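Local coordinates for protein leucine--tRNA ligase (Agrobacterium radiobacter, PDB 5AH5) that probably joins leucine to tRNA(Leu) at the expense of ATP, as a class I aminoacyl-tRNA synthetase, and probably also removes wrongly attached amino acids from tRNA, at residues Arg596-Phe601 and Ile609-Ser614; Leu46-Val51 and Asn579-Ser584; Thr603-Pro608 and Glu674-Asn679. One frame throughout, in Å; residues are numbered along the deposited sequence.

Contact 1 of 3, residues Arg596-Phe601 and Ile609-Ser614; sequences RCYLLF and INWEDS. With nucleotides of chain D.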
loop_
_atom_site.group_PDB
_atom_site.type_symbol
_atom_site.label_atom_id
_atom_site.label_comp_id
_atom_site.label_asym_id
_atom_site.label_seq_id
_atom_site.Cartn_x
_atom_site.Cartn_y
_atom_site.Cartn_z
ATOM N N ARG B 596 8.309 0.764 20.243
ATOM C CA ARG B 596 7.316 1.316 19.349
ATOM C C ARG B 596 7.421 2.868 19.266
ATOM O O ARG B 596 7.314 3.444 18.162
ATOM C CB ARG B 596 5.945 0.944 19.843
ATOM C CG ARG B 596 5.639 -0.561 19.761
ATOM C CD ARG B 596 4.379 -0.905 20.525
ATOM N NE ARG B 596 3.261 -0.082 20.083
ATOM C CZ ARG B 596 1.969 -0.375 20.250
ATOM N NH1 ARG B 596 1.566 -1.538 20.766
ATOM N NH2 ARG B 596 1.063 0.491 19.837
ATOM N N CYS B 597 7.617 3.498 20.413
ATOM C CA CYS B 597 7.752 5.015 20.459
ATOM C C CYS B 597 9.014 5.529 19.770
ATOM O O CYS B 597 8.950 6.553 19.096
ATOM C CB CYS B 597 7.717 5.506 21.895
ATOM S SG CYS B 597 6.038 5.449 22.587
ATOM N N TYR B 598 10.137 4.801 19.862
ATOM C CA TYR B 598 11.333 5.147 19.051
ATOM C C TYR B 598 11.033 5.112 17.596
ATOM O O TYR B 598 11.366 6.053 16.892
ATOM C CB TYR B 598 12.538 4.268 19.397
ATOM C CG TYR B 598 13.762 4.307 18.470
ATOM C CD1 TYR B 598 14.575 5.462 18.340
ATOM C CD2 TYR B 598 14.114 3.193 17.707
ATOM C CE1 TYR B 598 15.706 5.468 17.501
ATOM C CE2 TYR B 598 15.241 3.211 16.879
ATOM C CZ TYR B 598 16.027 4.362 16.777
ATOM O OH TYR B 598 17.147 4.343 15.962
ATOM N N LEU B 599 10.400 4.050 17.091
ATOM C CA LEU B 599 10.071 4.021 15.655
ATOM C C LEU B 599 9.127 5.106 15.231
ATOM O O LEU B 599 9.132 5.528 14.059
ATOM C CB LEU B 599 9.467 2.670 15.221
ATOM C CG LEU B 599 10.504 1.514 15.293
ATOM C CD1 LEU B 599 9.771 0.163 15.353
ATOM C CD2 LEU B 599 11.454 1.577 14.112
ATOM N N LEU B 600 8.203 5.460 16.103
ATOM C CA LEU B 600 7.206 6.440 15.718
ATOM C C LEU B 600 7.781 7.897 15.854
ATOM O O LEU B 600 7.420 8.758 15.096
ATOM C CB LEU B 600 5.921 6.274 16.549
ATOM C CG LEU B 600 5.039 5.018 16.255
ATOM C CD1 LEU B 600 3.714 5.176 16.966
ATOM C CD2 LEU B 600 4.784 4.870 14.789
ATOM N N PHE B 601 8.625 8.125 16.828
ATOM C CA PHE B 601 9.195 9.465 17.085
ATOM C C PHE B 601 10.462 9.769 16.247
ATOM O O PHE B 601 10.829 10.903 16.100
ATOM C CB PHE B 601 9.460 9.610 18.588
ATOM C CG PHE B 601 10.090 10.921 18.993
ATOM C CD1 PHE B 601 9.379 12.103 18.909
ATOM C CD2 PHE B 601 11.388 10.948 19.552
ATOM C CE1 PHE B 601 9.962 13.324 19.295
ATOM C CE2 PHE B 601 11.965 12.143 19.990
ATOM C CZ PHE B 601 11.254 13.345 19.853
ATOM N N ILE B 609 14.417 4.985 8.473
ATOM C CA ILE B 609 15.087 4.929 9.746
ATOM C C ILE B 609 16.308 4.043 9.600
ATOM O O ILE B 609 16.191 2.889 9.073
ATOM C CB ILE B 609 14.194 4.366 10.854
ATOM C CG1 ILE B 609 13.096 5.353 11.217
ATOM C CG2 ILE B 609 14.979 4.043 12.107
ATOM C CD1 ILE B 609 12.067 4.892 12.219
ATOM N N ASN B 610 17.452 4.524 10.102
ATOM C CA ASN B 610 18.634 3.693 10.291
ATOM C C ASN B 610 18.623 3.124 11.661
ATOM O O ASN B 610 18.905 3.821 12.610
ATOM C CB ASN B 610 19.924 4.458 9.949
ATOM C CG ASN B 610 19.969 4.845 8.462
ATOM O OD1 ASN B 610 19.246 4.303 7.638
ATOM N ND2 ASN B 610 20.712 5.852 8.154
ATOM N N TRP B 611 18.301 1.815 11.781
ATOM C CA TRP B 611 17.994 1.259 13.073
ATOM C C TRP B 611 19.268 1.031 13.872
ATOM O O TRP B 611 20.207 0.458 13.341
ATOM C CB TRP B 611 17.221 -0.084 12.957
ATOM C CG TRP B 611 17.140 -0.776 14.248
ATOM C CD1 TRP B 611 18.051 -1.617 14.756
ATOM C CD2 TRP B 611 16.108 -0.649 15.236
ATOM N NE1 TRP B 611 17.664 -2.021 16.024
ATOM C CE2 TRP B 611 16.462 -1.444 16.314
ATOM C CE3 TRP B 611 14.911 0.036 15.289
ATOM C CZ2 TRP B 611 15.701 -1.524 17.435
ATOM C CZ3 TRP B 611 14.141 -0.068 16.404
ATOM C CH2 TRP B 611 14.529 -0.814 17.458
ATOM N N GLU B 612 19.265 1.450 15.142
ATOM C CA GLU B 612 20.304 1.116 16.144
ATOM C C GLU B 612 19.644 0.292 17.268
ATOM O O GLU B 612 18.639 0.752 17.793
ATOM C CB GLU B 612 20.860 2.418 16.767
ATOM C CG GLU B 612 21.350 3.455 15.755
ATOM C CD GLU B 612 21.253 4.906 16.210
ATOM O OE1 GLU B 612 20.117 5.453 16.372
ATOM O OE2 GLU B 612 22.339 5.512 16.357
ATOM N N ASP B 613 20.193 -0.866 17.656
ATOM C CA ASP B 613 19.641 -1.697 18.776
ATOM C C ASP B 613 19.542 -0.972 20.119
ATOM O O ASP B 613 18.674 -1.288 20.958
ATOM C CB ASP B 613 20.456 -2.966 19.036
ATOM C CG ASP B 613 20.326 -4.001 17.930
ATOM O OD1 ASP B 613 19.334 -4.797 17.939
ATOM O OD2 ASP B 613 21.268 -4.020 17.090
ATOM N N SER B 614 20.443 -0.035 20.328
ATOM C CA SER B 614 20.424 0.800 21.510
ATOM C C SER B 614 19.559 2.049 21.288
ATOM O O SER B 614 19.357 2.774 22.222
ATOM C CB SER B 614 21.852 1.217 21.870
ATOM O OG SER B 614 22.282 2.263 21.005
ATOM P P A D 25 12.080 17.596 24.512
ATOM O OP1 A D 25 11.722 17.217 25.863
ATOM O OP2 A D 25 13.088 18.596 24.186
ATOM O "O5'" A D 25 12.490 16.274 23.705
ATOM C "C5'" A D 25 13.795 15.782 23.743
ATOM C "C4'" A D 25 14.006 14.791 22.636
ATOM O "O4'" A D 25 13.707 15.431 21.374
ATOM C "C3'" A D 25 15.464 14.367 22.538
ATOM O "O3'" A D 25 15.722 13.273 23.380
ATOM C "C2'" A D 25 15.645 14.087 21.066
ATOM O "O2'" A D 25 15.316 12.800 20.665
ATOM C "C1'" A D 25 14.712 15.118 20.433
ATOM N N9 A D 25 15.388 16.346 20.039
ATOM C C8 A D 25 15.240 17.621 20.540
ATOM N N7 A D 25 15.961 18.517 19.913
ATOM C C5 A D 25 16.658 17.782 18.963
ATOM C C6 A D 25 17.593 18.149 17.981
ATOM N N6 A D 25 18.008 19.397 17.791
ATOM N N1 A D 25 18.065 17.175 17.161
ATOM C C2 A D 25 17.637 15.921 17.348
ATOM N N3 A D 25 16.769 15.455 18.241
ATOM C C4 A D 25 16.281 16.452 19.001
ATOM P P C D 24 10.474 22.832 22.745
ATOM O OP1 C D 24 9.796 22.997 24.017
ATOM O OP2 C D 24 11.839 23.240 22.499
ATOM O "O5'" C D 24 10.513 21.253 22.422
ATOM C "C5'" C D 24 9.339 20.435 22.595
ATOM C "C4'" C D 24 9.588 19.027 22.036
ATOM O "O4'" C D 24 9.643 19.073 20.592
ATOM C "C3'" C D 24 10.911 18.405 22.408
ATOM O "O3'" C D 24 10.796 17.985 23.763
ATOM C "C2'" C D 24 11.044 17.348 21.342
ATOM O "O2'" C D 24 10.118 16.276 21.429
ATOM C "C1'" C D 24 10.568 18.127 20.124
ATOM N N1 C D 24 11.647 18.810 19.412
ATOM C C2 C D 24 12.444 18.032 18.582
ATOM O O2 C D 24 12.177 16.823 18.467
ATOM N N3 C D 24 13.465 18.607 17.917
ATOM C C4 C D 24 13.718 19.914 18.078
ATOM N N4 C D 24 14.713 20.457 17.366
ATOM C C5 C D 24 12.950 20.723 18.964
ATOM C C6 C D 24 11.933 20.136 19.604
#

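Contact 2 of 3, residues Leu46-Val51 and Asn579-Ser584; sequences LHIGHV and NVTDPS. With LSS (5'-O-(L-leucylsulfamoyl)adenosine), chain I.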
loop_
_atom_site.group_PDB
_atom_site.type_symbol
_atom_site.label_atom_id
_atom_site.label_comp_id
_atom_site.label_asym_id
_atom_site.label_seq_id
_atom_site.Cartn_x
_atom_site.Cartn_y
_atom_site.Cartn_z
ATOM N N LEU B 46 9.080 -12.293 12.588
ATOM C CA LEU B 46 8.719 -10.876 12.497
ATOM C C LEU B 46 10.042 -10.072 12.481
ATOM O O LEU B 46 10.961 -10.369 13.240
ATOM C CB LEU B 46 7.879 -10.442 13.668
ATOM C CG LEU B 46 7.060 -9.173 13.454
ATOM C CD1 LEU B 46 5.967 -9.384 12.412
ATOM C CD2 LEU B 46 6.484 -8.659 14.779
ATOM N N HIS B 47 10.199 -9.173 11.530
ATOM C CA HIS B 47 11.338 -8.273 11.559
ATOM C C HIS B 47 10.971 -6.782 11.812
ATOM O O HIS B 47 9.828 -6.335 11.643
ATOM C CB HIS B 47 12.218 -8.536 10.327
ATOM C CG HIS B 47 11.666 -8.014 9.047
ATOM N ND1 HIS B 47 12.187 -8.357 7.817
ATOM C CD2 HIS B 47 10.674 -7.138 8.802
ATOM C CE1 HIS B 47 11.545 -7.702 6.869
ATOM N NE2 HIS B 47 10.602 -6.975 7.437
ATOM N N ILE B 48 11.983 -6.020 12.229
ATOM C CA ILE B 48 11.807 -4.694 12.768
ATOM C C ILE B 48 11.020 -3.777 11.871
ATOM O O ILE B 48 10.285 -2.908 12.342
ATOM C CB ILE B 48 13.156 -4.048 13.195
ATOM C CG1 ILE B 48 12.907 -2.916 14.207
ATOM C CG2 ILE B 48 13.926 -3.634 11.953
ATOM C CD1 ILE B 48 12.601 -3.367 15.649
ATOM N N GLY B 49 11.111 -3.979 10.586
ATOM C CA GLY B 49 10.331 -3.257 9.627
ATOM C C GLY B 49 8.851 -3.448 9.774
ATOM O O GLY B 49 8.069 -2.476 9.658
ATOM N N HIS B 50 8.439 -4.718 9.998
ATOM C CA HIS B 50 7.070 -4.981 10.333
ATOM C C HIS B 50 6.611 -4.245 11.576
ATOM O O HIS B 50 5.467 -3.861 11.641
ATOM C CB HIS B 50 6.846 -6.510 10.597
ATOM C CG HIS B 50 7.138 -7.396 9.420
ATOM N ND1 HIS B 50 7.908 -8.525 9.528
ATOM C CD2 HIS B 50 6.664 -7.397 8.155
ATOM C CE1 HIS B 50 7.923 -9.180 8.386
ATOM N NE2 HIS B 50 7.191 -8.501 7.528
ATOM N N VAL B 51 7.433 -4.249 12.624
ATOM C CA VAL B 51 7.098 -3.608 13.825
ATOM C C VAL B 51 6.747 -2.124 13.571
ATOM O O VAL B 51 5.797 -1.610 14.164
ATOM C CB VAL B 51 8.228 -3.651 14.833
ATOM C CG1 VAL B 51 7.822 -2.938 16.113
ATOM C CG2 VAL B 51 8.607 -5.071 15.127
ATOM N N ASN B 579 22.697 -8.456 9.221
ATOM C CA ASN B 579 22.266 -7.251 9.933
ATOM C C ASN B 579 20.712 -7.238 10.182
ATOM O O ASN B 579 20.118 -6.154 10.226
ATOM C CB ASN B 579 22.655 -6.048 9.056
ATOM C CG ASN B 579 21.946 -6.061 7.696
ATOM O OD1 ASN B 579 21.353 -7.090 7.244
ATOM N ND2 ASN B 579 21.993 -4.942 7.027
ATOM N N VAL B 580 20.052 -8.403 10.203
ATOM C CA VAL B 580 18.608 -8.498 10.543
ATOM C C VAL B 580 18.425 -8.277 12.039
ATOM O O VAL B 580 18.990 -8.972 12.849
ATOM C CB VAL B 580 17.963 -9.839 10.131
ATOM C CG1 VAL B 580 16.434 -9.833 10.406
ATOM C CG2 VAL B 580 18.221 -10.111 8.646
ATOM N N THR B 581 17.692 -7.238 12.399
ATOM C CA THR B 581 17.332 -6.981 13.812
ATOM C C THR B 581 16.388 -8.091 14.310
ATOM O O THR B 581 15.491 -8.445 13.584
ATOM C CB THR B 581 16.624 -5.619 13.892
ATOM O OG1 THR B 581 17.511 -4.605 13.384
ATOM C CG2 THR B 581 16.191 -5.293 15.331
ATOM N N ASP B 582 16.643 -8.658 15.484
ATOM C CA ASP B 582 15.678 -9.469 16.188
ATOM C C ASP B 582 14.815 -8.643 17.142
ATOM O O ASP B 582 15.234 -8.388 18.241
ATOM C CB ASP B 582 16.360 -10.587 17.003
ATOM C CG ASP B 582 15.359 -11.547 17.676
ATOM O OD1 ASP B 582 14.094 -11.344 17.609
ATOM O OD2 ASP B 582 15.853 -12.515 18.289
ATOM N N PRO B 583 13.568 -8.318 16.755
ATOM C CA PRO B 583 12.687 -7.525 17.641
ATOM C C PRO B 583 12.528 -8.075 19.038
ATOM O O PRO B 583 12.349 -7.288 19.960
ATOM C CB PRO B 583 11.346 -7.605 16.946
ATOM C CG PRO B 583 11.672 -7.813 15.547
ATOM C CD PRO B 583 12.864 -8.708 15.531
ATOM N N SER B 584 12.620 -9.404 19.228
ATOM C CA SER B 584 12.405 -9.956 20.574
ATOM C C SER B 584 13.497 -9.539 21.516
ATOM O O SER B 584 13.247 -9.365 22.678
ATOM C CB SER B 584 12.304 -11.512 20.566
ATOM O OG SER B 584 11.338 -11.910 19.596
HETATM C C1 LSS I . 4.250 -8.376 1.904
HETATM N N1 LSS I . 10.834 -1.325 6.678
HETATM O O1 LSS I . 4.843 -7.488 1.332
HETATM S S1 LSS I . 5.971 -8.539 3.662
HETATM C C2 LSS I . 9.573 -0.907 6.586
HETATM N N2 LSS I . 4.694 -8.953 3.006
HETATM O O2 LSS I . 6.462 -2.820 3.262
HETATM N N3 LSS I . 8.553 -1.718 6.227
HETATM O O3 LSS I . 3.859 -3.175 4.103
HETATM C C4 LSS I . 8.828 -3.016 5.957
HETATM N N4 LSS I . 2.522 -10.180 1.917
HETATM O O4 LSS I . 5.867 -4.902 6.069
HETATM C C5 LSS I . 10.136 -3.486 5.951
HETATM O O5 LSS I . 5.804 -7.025 4.142
HETATM C C6 LSS I . 11.153 -2.613 6.295
HETATM N N6 LSS I . 12.426 -3.084 6.351
HETATM C C7 LSS I . 0.530 -8.144 0.658
HETATM N N7 LSS I . 10.104 -4.795 5.591
HETATM C C8 LSS I . 8.811 -5.125 5.322
HETATM C C9 LSS I . 1.864 -7.829 1.340
HETATM N N9 LSS I . 8.040 -4.036 5.579
HETATM C CA LSS I . 2.972 -8.898 1.315
HETATM C C10 LSS I . 0.749 -8.196 -0.862
HETATM C C11 LSS I . -0.522 -7.078 1.128
HETATM O O1A LSS I . 7.221 -8.520 2.889
HETATM C C21 LSS I . 6.609 -3.899 5.396
HETATM C C22 LSS I . 6.213 -4.004 3.965
HETATM C C23 LSS I . 4.723 -4.344 4.050
HETATM C C24 LSS I . 4.691 -5.157 5.327
HETATM C C25 LSS I . 4.787 -6.663 5.071
HETATM O O2A LSS I . 6.199 -9.241 4.906
#

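Contact 3 of 3, residues Thr603-Pro608 and Glu674-Asn679; sequences TTYNAP and ERFHFN. With nucleotides of chain D.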
loop_
_atom_site.group_PDB
_atom_site.type_symbol
_atom_site.label_atom_id
_atom_site.label_comp_id
_atom_site.label_asym_id
_atom_site.label_seq_id
_atom_site.Cartn_x
_atom_site.Cartn_y
_atom_site.Cartn_z
ATOM N N THR B 603 11.340 9.881 13.048
ATOM C CA THR B 603 11.309 10.719 11.862
ATOM C C THR B 603 9.926 10.702 11.364
ATOM O O THR B 603 9.042 10.225 12.033
ATOM C CB THR B 603 12.317 10.252 10.781
ATOM O OG1 THR B 603 12.312 11.160 9.687
ATOM C CG2 THR B 603 11.986 8.809 10.217
ATOM N N THR B 604 9.711 11.284 10.203
ATOM C CA THR B 604 8.417 11.312 9.572
ATOM C C THR B 604 8.020 9.842 9.207
ATOM O O THR B 604 8.896 9.050 8.833
ATOM C CB THR B 604 8.556 12.137 8.309
ATOM O OG1 THR B 604 9.317 13.322 8.623
ATOM C CG2 THR B 604 7.169 12.542 7.718
ATOM N N TYR B 605 6.717 9.534 9.228
ATOM C CA TYR B 605 6.222 8.185 9.012
ATOM C C TYR B 605 6.731 7.588 7.698
ATOM O O TYR B 605 7.013 6.391 7.617
ATOM C CB TYR B 605 4.680 8.106 9.085
ATOM C CG TYR B 605 4.031 8.540 7.837
ATOM C CD1 TYR B 605 3.690 9.877 7.631
ATOM C CD2 TYR B 605 3.729 7.657 6.847
ATOM C CE1 TYR B 605 3.060 10.283 6.450
ATOM C CE2 TYR B 605 3.124 8.072 5.659
ATOM C CZ TYR B 605 2.822 9.385 5.466
ATOM O OH TYR B 605 2.225 9.779 4.273
ATOM N N ASN B 606 6.808 8.409 6.656
ATOM C CA ASN B 606 7.210 7.955 5.350
ATOM C C ASN B 606 8.705 8.074 5.037
ATOM O O ASN B 606 9.079 7.748 3.932
ATOM C CB ASN B 606 6.397 8.632 4.273
ATOM C CG ASN B 606 6.553 10.173 4.296
ATOM O OD1 ASN B 606 7.221 10.727 5.122
ATOM N ND2 ASN B 606 5.913 10.817 3.385
ATOM N N ALA B 607 9.550 8.416 6.013
ATOM C CA ALA B 607 10.974 8.500 5.772
ATOM C C ALA B 607 11.737 7.336 6.388
ATOM O O ALA B 607 11.298 6.779 7.407
ATOM C CB ALA B 607 11.535 9.808 6.333
ATOM N N PRO B 608 12.949 7.059 5.860
ATOM C CA PRO B 608 13.794 5.911 6.345
ATOM C C PRO B 608 14.311 6.083 7.726
ATOM O O PRO B 608 14.530 7.201 8.134
ATOM C CB PRO B 608 14.988 5.861 5.356
ATOM C CG PRO B 608 14.617 6.787 4.209
ATOM C CD PRO B 608 13.447 7.658 4.592
ATOM N N GLU B 674 -4.261 11.120 13.385
ATOM C CA GLU B 674 -5.087 10.814 12.245
ATOM C C GLU B 674 -4.513 11.211 10.911
ATOM O O GLU B 674 -4.985 10.725 9.882
ATOM C CB GLU B 674 -6.540 11.243 12.465
ATOM C CG GLU B 674 -6.958 12.567 11.970
ATOM C CD GLU B 674 -8.292 13.017 12.603
ATOM O OE1 GLU B 674 -9.109 12.153 13.040
ATOM O OE2 GLU B 674 -8.502 14.256 12.674
ATOM N N ARG B 675 -3.440 12.011 10.871
ATOM C CA ARG B 675 -2.801 12.216 9.575
ATOM C C ARG B 675 -1.382 11.618 9.529
ATOM O O ARG B 675 -0.586 12.012 8.659
ATOM C CB ARG B 675 -2.828 13.701 9.160
ATOM C CG ARG B 675 -1.960 14.580 10.023
ATOM C CD ARG B 675 -2.030 16.069 9.638
ATOM N NE ARG B 675 -1.283 16.823 10.638
ATOM C CZ ARG B 675 -0.579 17.930 10.396
ATOM N NH1 ARG B 675 -0.514 18.453 9.183
ATOM N NH2 ARG B 675 0.076 18.508 11.393
ATOM N N PHE B 676 -1.093 10.709 10.466
ATOM C CA PHE B 676 0.180 9.993 10.579
ATOM C C PHE B 676 1.412 10.830 10.939
ATOM O O PHE B 676 2.543 10.406 10.661
ATOM C CB PHE B 676 0.442 9.129 9.281
ATOM C CG PHE B 676 -0.313 7.801 9.266
ATOM C CD1 PHE B 676 -1.695 7.773 9.379
ATOM C CD2 PHE B 676 0.371 6.583 9.100
ATOM C CE1 PHE B 676 -2.389 6.560 9.343
ATOM C CE2 PHE B 676 -0.296 5.356 9.107
ATOM C CZ PHE B 676 -1.675 5.333 9.209
ATOM N N HIS B 677 1.202 11.999 11.546
ATOM C CA HIS B 677 2.279 12.790 12.121
ATOM C C HIS B 677 2.542 12.354 13.549
ATOM O O HIS B 677 2.448 13.169 14.505
ATOM C CB HIS B 677 1.919 14.287 11.998
ATOM C CG HIS B 677 1.986 14.786 10.591
ATOM N ND1 HIS B 677 2.353 16.079 10.273
ATOM C CD2 HIS B 677 1.880 14.128 9.415
ATOM C CE1 HIS B 677 2.390 16.206 8.961
ATOM N NE2 HIS B 677 2.094 15.039 8.419
ATOM N N PHE B 678 2.958 11.070 13.710
ATOM C CA PHE B 678 3.140 10.485 15.007
ATOM C C PHE B 678 4.269 11.144 15.716
ATOM O O PHE B 678 4.245 11.256 16.969
ATOM C CB PHE B 678 3.456 8.964 14.951
ATOM C CG PHE B 678 2.437 8.185 14.199
ATOM C CD1 PHE B 678 1.211 7.903 14.764
ATOM C CD2 PHE B 678 2.695 7.781 12.911
ATOM C CE1 PHE B 678 0.265 7.173 14.062
ATOM C CE2 PHE B 678 1.757 7.067 12.183
ATOM C CZ PHE B 678 0.531 6.765 12.764
ATOM N N ASN B 679 5.301 11.497 14.971
ATOM C CA ASN B 679 6.464 12.093 15.652
ATOM C C ASN B 679 6.079 13.453 16.250
ATOM O O ASN B 679 6.440 13.728 17.386
ATOM C CB ASN B 679 7.688 12.266 14.754
ATOM C CG ASN B 679 7.400 13.058 13.526
ATOM O OD1 ASN B 679 6.249 13.192 13.140
ATOM N ND2 ASN B 679 8.440 13.592 12.893
ATOM P P A D 14 9.145 16.347 10.143
ATOM O OP1 A D 14 8.084 15.251 10.148
ATOM O OP2 A D 14 9.533 16.921 8.892
ATOM O "O5'" A D 14 8.721 17.463 11.203
ATOM C "C5'" A D 14 8.446 17.116 12.550
ATOM C "C4'" A D 14 7.985 18.326 13.293
ATOM O "O4'" A D 14 9.111 19.225 13.526
ATOM C "C3'" A D 14 6.949 19.177 12.569
ATOM O "O3'" A D 14 5.622 18.651 12.740
ATOM C "C2'" A D 14 7.134 20.536 13.241
ATOM O "O2'" A D 14 6.487 20.620 14.488
ATOM C "C1'" A D 14 8.637 20.553 13.522
ATOM N N9 A D 14 9.467 21.360 12.631
ATOM C C8 A D 14 10.428 20.967 11.735
ATOM N N7 A D 14 11.065 21.960 11.175
ATOM C C5 A D 14 10.490 23.085 11.743
ATOM C C6 A D 14 10.734 24.460 11.577
ATOM N N6 A D 14 11.633 24.951 10.723
ATOM N N1 A D 14 9.972 25.326 12.284
ATOM C C2 A D 14 9.071 24.834 13.143
ATOM N N3 A D 14 8.774 23.560 13.412
ATOM C C4 A D 14 9.518 22.729 12.656
ATOM P P A D 13 15.152 13.017 8.748
ATOM O OP1 A D 13 14.544 11.973 7.914
ATOM O OP2 A D 13 15.965 14.026 8.090
ATOM O "O5'" A D 13 14.000 13.610 9.665
ATOM C "C5'" A D 13 13.256 14.799 9.390
ATOM C "C4'" A D 13 12.736 15.216 10.732
ATOM O "O4'" A D 13 13.857 15.666 11.543
ATOM C "C3'" A D 13 11.691 16.315 10.797
ATOM O "O3'" A D 13 10.427 15.708 10.834
ATOM C "C2'" A D 13 11.945 16.902 12.178
ATOM O "O2'" A D 13 11.342 16.252 13.292
ATOM C "C1'" A D 13 13.471 16.816 12.267
ATOM N N9 A D 13 14.184 17.976 11.721
ATOM C C8 A D 13 15.042 18.094 10.653
ATOM N N7 A D 13 15.496 19.314 10.470
ATOM C C5 A D 13 14.890 20.048 11.480
ATOM C C6 A D 13 14.973 21.405 11.852
ATOM N N6 A D 13 15.699 22.311 11.200
ATOM N N1 A D 13 14.275 21.800 12.940
ATOM C C2 A D 13 13.470 20.911 13.545
ATOM N N3 A D 13 13.305 19.612 13.287
ATOM C C4 A D 13 14.095 19.230 12.270
ATOM P P A D 15 4.512 18.800 11.577
ATOM O OP1 A D 15 3.252 18.214 12.086
ATOM O OP2 A D 15 5.073 18.364 10.311
ATOM O "O5'" A D 15 4.283 20.380 11.470
ATOM C "C5'" A D 15 3.757 21.172 12.564
ATOM C "C4'" A D 15 3.836 22.661 12.213
ATOM O "O4'" A D 15 5.208 23.154 12.298
ATOM C "C3'" A D 15 3.422 23.025 10.790
ATOM O "O3'" A D 15 2.033 23.268 10.747
ATOM C "C2'" A D 15 4.101 24.372 10.569
ATOM O "O2'" A D 15 3.412 25.440 11.175
ATOM C "C1'" A D 15 5.404 24.189 11.328
ATOM N N9 A D 15 6.471 23.803 10.411
ATOM C C8 A D 15 6.824 22.550 9.968
ATOM N N7 A D 15 7.836 22.551 9.140
ATOM C C5 A D 15 8.194 23.892 9.055
ATOM C C6 A D 15 9.217 24.556 8.356
ATOM N N6 A D 15 10.104 23.934 7.582
ATOM N N1 A D 15 9.287 25.904 8.469
ATOM C C2 A D 15 8.408 26.522 9.259
ATOM N N3 A D 15 7.419 26.004 9.987
ATOM C C4 A D 15 7.359 24.671 9.828
HETATM O O HOH W 1 5.070 11.264 10.572
#

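Contact 1 of 3, residues Arg596-Phe601 and Ile609-Ser614
Tyr598 turns the edge of its ring to the face of Trp611, an offset edge-to-face pair that ties helix 592-601 to strand 609-610 and the loop leaving it. That strand pairs in parallel with 565-566, the KMSKS-type loop lying between them in the chain, consistent with the stem-contact fold of class I synthetases. The centroids of the Tyr598 ring and the six-membered ring of Trp611 lie 5.2 Å apart and the planes meet at 72°. The CD2-CE2 edge of Tyr598 does the touching, both atoms 3.5 Å from CZ3 of Trp611. Both residues place CG trans to the backbone N (chi1 168° for Tyr598, 169° for Trp611), which brings the tyrosine and the benzo ring of the tryptophan together. Aliphatic packing follows beside the rings. Leu599 CD2 sits at the edge of the indole, 3.9 Å from Trp611 CZ3, and also 3.9 Å from Ile609 CD1; the leucine and isoleucine chains cross at about a right angle. Ile609 CD1 reaches on to the helix backbone, 3.5 Å from Leu599 O. Polar atoms meet at one side, where Tyr598 OH lies 3.2 Å from OE1 of the poorly ordered Glu612. Backbone bonds from Ile609 to Met564 and Asn566 fix the strand, while Arg596 makes a salt bridge with Asp58. Phe601 leads away from the strand to the bound RNA: its CE2 stands 3.5 Å from O2' of A25 of chain D, and its CZ 3.5 Å from O2' of C24 of chain D.

Contact 2 of 3, residues Leu46-Val51 and Asn579-Ser584
Ile48 packs on Thr581 from its first side-chain atom onward: its CB is 3.9 Å from Thr581 CB, and CG2 keeps the same company, 3.9 Å from Thr581 CB. With CG1 trans to the backbone N (chi1 -159°), the tip CD1 arrives beside the threonine methyl, 4.1 Å from Thr581 CG2. Pro583 fits against the backbone just before, its CD 3.4 Å from Leu46 O and its CG near Ile48 N. Residues 47-50 are the HIGH motif of class I synthetases. Its second histidine is held by the chain itself, His47 N donating to His50 ND1 over 3.1 Å, and donates in turn from NE2 to the sulfamoyl oxygen O2A of LSS (2.9 Å, 162°). Gly49 CA lies 3.5 Å from C6 of the adenine, a place with no room for a side chain. The contact thus joins the N-terminal ends of helices 48-66 and 583-590, the latter capped by Asp582, with helix 95-112 against Leu46 and Trp611, just past strand 609-610, against Ile48 and Thr581.

Contact 3 of 3, residues Thr603-Pro608 and Glu674-Asn679
Tyr605 carries CG between its backbone N and carbonyl carbon (chi1 80°), which lays its ring beside Phe676; Asn679 takes the same setting (chi1 55°) and brings its amide to Thr603 and the RNA. Over one face of the tyrosine, Phe676 CB makes a CH-pi contact 4.0 Å from the centroid of the Tyr605 ring, and the Phe676 ring turns its edge to that face, the planes at 70°. Phe676, with positive phi, is the C-prime residue of a Schellman motif ending helix 653-674. A water bridges the segments, accepting from Tyr605 N and donating to Phe676 O, both at 2.7 Å. The polar side chains hold an RNA backbone: Thr604 OG1 (2.8 Å) and Asn679 ND2 (3.2 Å) both donate to OP1 of A14 of chain D, and His677 ND1 donates to OP1 of A15 of chain D at 2.9 Å. Arg675 lays its guanidinium against His677 and salt-bridges an RNA phosphate. Aimed at phosphates, these bonds probably read backbone shape more than base identity.

From the N terminus, 46-51 comes first, and its partner 579-584 arrives only after 527 residues, so contact 2 closes a very long loop over the start of helix 48-66. Helix 583-590 then leads into helix 592-601, where contact 1 opens. Before 609-614 closes it, 603-608 opens contact 3, which 674-679 completes; contacts 1 and 3 therefore cross, and contact 2 precedes both in series. Contact 1 touches each of the others: Leu599 meets Val51, while Ile609 meets Thr603 and Leu600 O meets Asn679. Contacts 2 and 3 stay about 9 Å apart at their nearest atoms. Contact 2 lines the pocket of the leucyl-adenylate analogue, and contact 3 joins the catalytic part to helices of the anticodon-binding family.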